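Local structure of ATP-dependent DNA helicase uvsW (Enterobacteria phage T4, 1RIF) at residues M1-H6 against F75-W80. The protein couples ATP hydrolysis to 3'-5' translocation and unwinding of duplex DNA, serving recombination-dependent repair, branch migration of Holliday junctions and the reorganization of stalled replication forks. The protein carries 1 engineered substitution. Numbering follows the deposited sequence.
Sequences MDIKVH and FGYKAW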
loop_
_atom_site.group_PDB
_atom_site.type_symbol
_atom_site.label_atom_id
_atom_site.label_comp_id
_atom_site.label_asym_id
_atom_site.label_seq_id
_atom_site.Cartn_x
_atom_site.Cartn_y
_atom_site.Cartn_z
ATOM N N MET A 1 24.517 14.754 -10.713
ATOM C CA MET A 1 24.165 16.203 -10.755
ATOM C C MET A 1 23.807 16.739 -9.372
ATOM O O MET A 1 24.632 16.684 -8.453
ATOM C CB MET A 1 23.010 16.424 -11.733
ATOM C CG MET A 1 21.944 15.346 -11.697
ATOM S SD MET A 1 20.867 15.476 -13.140
ATOM C CE MET A 1 21.764 14.458 -14.318
ATOM N N ASP A 2 22.595 17.268 -9.218
ATOM C CA ASP A 2 22.174 17.796 -7.922
ATOM C C ASP A 2 21.578 16.702 -7.058
ATOM O O ASP A 2 21.983 16.507 -5.912
ATOM C CB ASP A 2 21.142 18.911 -8.096
ATOM C CG ASP A 2 21.764 20.215 -8.529
ATOM O OD1 ASP A 2 22.691 20.680 -7.832
ATOM O OD2 ASP A 2 21.326 20.775 -9.556
ATOM N N ILE A 3 20.614 15.990 -7.628
ATOM C CA ILE A 3 19.929 14.921 -6.922
ATOM C C ILE A 3 19.803 13.680 -7.789
ATOM O O ILE A 3 19.354 13.757 -8.928
ATOM C CB ILE A 3 18.512 15.370 -6.511
ATOM C CG1 ILE A 3 18.597 16.580 -5.579
ATOM C CG2 ILE A 3 17.779 14.226 -5.847
ATOM C CD1 ILE A 3 17.261 17.177 -5.241
ATOM N N LYS A 4 20.216 12.540 -7.245
ATOM C CA LYS A 4 20.118 11.261 -7.944
ATOM C C LYS A 4 19.302 10.330 -7.066
ATOM O O LYS A 4 19.700 10.021 -5.946
ATOM C CB LYS A 4 21.505 10.650 -8.193
ATOM C CG LYS A 4 22.226 11.204 -9.417
ATOM C CD LYS A 4 23.501 10.426 -9.704
ATOM C CE LYS A 4 24.175 10.895 -10.994
ATOM N NZ LYS A 4 25.589 10.408 -11.118
ATOM N N VAL A 5 18.153 9.894 -7.568
ATOM C CA VAL A 5 17.290 9.002 -6.806
ATOM C C VAL A 5 17.415 7.565 -7.317
ATOM O O VAL A 5 17.029 7.248 -8.444
ATOM C CB VAL A 5 15.825 9.486 -6.868
ATOM C CG1 VAL A 5 14.942 8.602 -6.017
ATOM C CG2 VAL A 5 15.747 10.921 -6.376
ATOM N N HIS A 6 17.970 6.703 -6.474
ATOM C CA HIS A 6 18.183 5.309 -6.828
ATOM C C HIS A 6 17.146 4.363 -6.266
ATOM O O HIS A 6 16.577 4.588 -5.200
ATOM C CB HIS A 6 19.559 4.833 -6.352
ATOM C CG HIS A 6 20.703 5.592 -6.942
ATOM N ND1 HIS A 6 21.194 6.754 -6.383
ATOM C CD2 HIS A 6 21.438 5.370 -8.057
ATOM C CE1 HIS A 6 22.182 7.214 -7.131
ATOM N NE2 HIS A 6 22.349 6.393 -8.153
ATOM N N PHE A 75 13.723 24.726 -4.948
ATOM C CA PHE A 75 15.133 25.044 -4.743
ATOM C C PHE A 75 15.944 25.052 -6.030
ATOM O O PHE A 75 17.178 25.069 -5.997
ATOM C CB PHE A 75 15.762 24.057 -3.761
ATOM C CG PHE A 75 15.121 24.054 -2.404
ATOM C CD1 PHE A 75 13.853 23.506 -2.217
ATOM C CD2 PHE A 75 15.786 24.595 -1.308
ATOM C CE1 PHE A 75 13.252 23.495 -0.957
ATOM C CE2 PHE A 75 15.195 24.589 -0.040
ATOM C CZ PHE A 75 13.925 24.037 0.134
ATOM N N GLY A 76 15.250 25.041 -7.160
ATOM C CA GLY A 76 15.926 25.046 -8.440
ATOM C C GLY A 76 16.929 23.916 -8.590
ATOM O O GLY A 76 18.019 24.121 -9.132
ATOM N N TYR A 77 16.573 22.722 -8.122
ATOM C CA TYR A 77 17.477 21.583 -8.222
ATOM C C TYR A 77 17.241 20.720 -9.454
ATOM O O TYR A 77 16.123 20.633 -9.967
ATOM C CB TYR A 77 17.378 20.702 -6.969
ATOM C CG TYR A 77 18.030 21.289 -5.736
ATOM C CD1 TYR A 77 19.310 21.842 -5.796
ATOM C CD2 TYR A 77 17.385 21.256 -4.498
ATOM C CE1 TYR A 77 19.932 22.349 -4.651
ATOM C CE2 TYR A 77 18.000 21.758 -3.344
ATOM C CZ TYR A 77 19.271 22.302 -3.430
ATOM O OH TYR A 77 19.888 22.792 -2.299
ATOM N N LYS A 78 18.318 20.092 -9.921
ATOM C CA LYS A 78 18.272 19.198 -11.076
ATOM C C LYS A 78 18.428 17.779 -10.544
ATOM O O LYS A 78 19.367 17.500 -9.792
ATOM C CB LYS A 78 19.415 19.512 -12.056
ATOM C CG LYS A 78 19.316 20.864 -12.764
ATOM C CD LYS A 78 18.166 20.914 -13.777
ATOM C CE LYS A 78 16.783 20.995 -13.115
ATOM N NZ LYS A 78 15.654 21.008 -14.106
ATOM N N ALA A 79 17.519 16.880 -10.926
ATOM C CA ALA A 79 17.600 15.513 -10.429
ATOM C C ALA A 79 17.395 14.386 -11.436
ATOM O O ALA A 79 16.598 14.502 -12.362
ATOM C CB ALA A 79 16.634 15.346 -9.281
ATOM N N TRP A 80 18.137 13.294 -11.231
ATOM C CA TRP A 80 18.056 12.087 -12.060
ATOM C C TRP A 80 17.315 11.027 -11.246
ATOM O O TRP A 80 17.676 10.753 -10.098
ATOM C CB TRP A 80 19.451 11.535 -12.403
ATOM C CG TRP A 80 19.406 10.173 -13.099
ATOM C CD1 TRP A 80 19.096 9.931 -14.411
ATOM C CD2 TRP A 80 19.603 8.879 -12.494
ATOM N NE1 TRP A 80 19.083 8.576 -14.657
ATOM C CE2 TRP A 80 19.390 7.907 -13.500
ATOM C CE3 TRP A 80 19.934 8.448 -11.201
ATOM C CZ2 TRP A 80 19.502 6.527 -13.252
ATOM C CZ3 TRP A 80 20.045 7.069 -10.954
ATOM C CH2 TRP A 80 19.830 6.132 -11.977
#
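Tyr77 begins the contact by setting its CB against CD1 of Ile3, 3.9 Å away, while its ring carbon CD1 lies near the carboxylate of Asp2. The ring runs on to helix 19-28, where its hydroxyl hydrogen-bonds to Glu24. At Lys78 a side chain stands in for a strand partner: the backbone N donates to Asp2 OD2 over 3.1 Å, meeting the anti side of that oxygen, 28° out of the carboxylate plane. Asp2 holds its CG beside its own backbone N, which brings OD2 to this amide. Lys78 O in turn accepts from Ile3 N, although its position in the model is less certain. From Ala79 the strands pair in parallel, Ile3 with Ala79 and Lys4 with Trp80. Ala79 packs CB to CB with Ile3 at 3.3 Å, tighter than usual, on the face where Ile3 also meets Phe71 and Ile15. Trp80 bonds to the residues on either side of its partner Lys4: its N donates to Ile3 O at 2.6 Å and its O accepts from Val5 N at 2.7 Å, the latter bond almost straight. On the other face the indole, its CG anti to the backbone N (chi1 172°), extends beside CB and CG of Lys4 and turns the edge of its six-membered ring toward the face of His6, an offset edge-to-face pair with planes at 61°; Met1 CE lies loosely against Trp80 CB, the two side chains crossing at about a right angle. Strand 79-81 is thereby joined, as an outermost strand, to strand 3-8 in the mixed sheet of the UvsW N-terminal region, away from the predicted ATP site. The chemistry implies an edge held by main-chain bonds and extended at its start by the Asp2 carboxylate, with apolar packing on the Ile3 and Ala79 face and an aromatic contact on the Lys4 and Trp80 face.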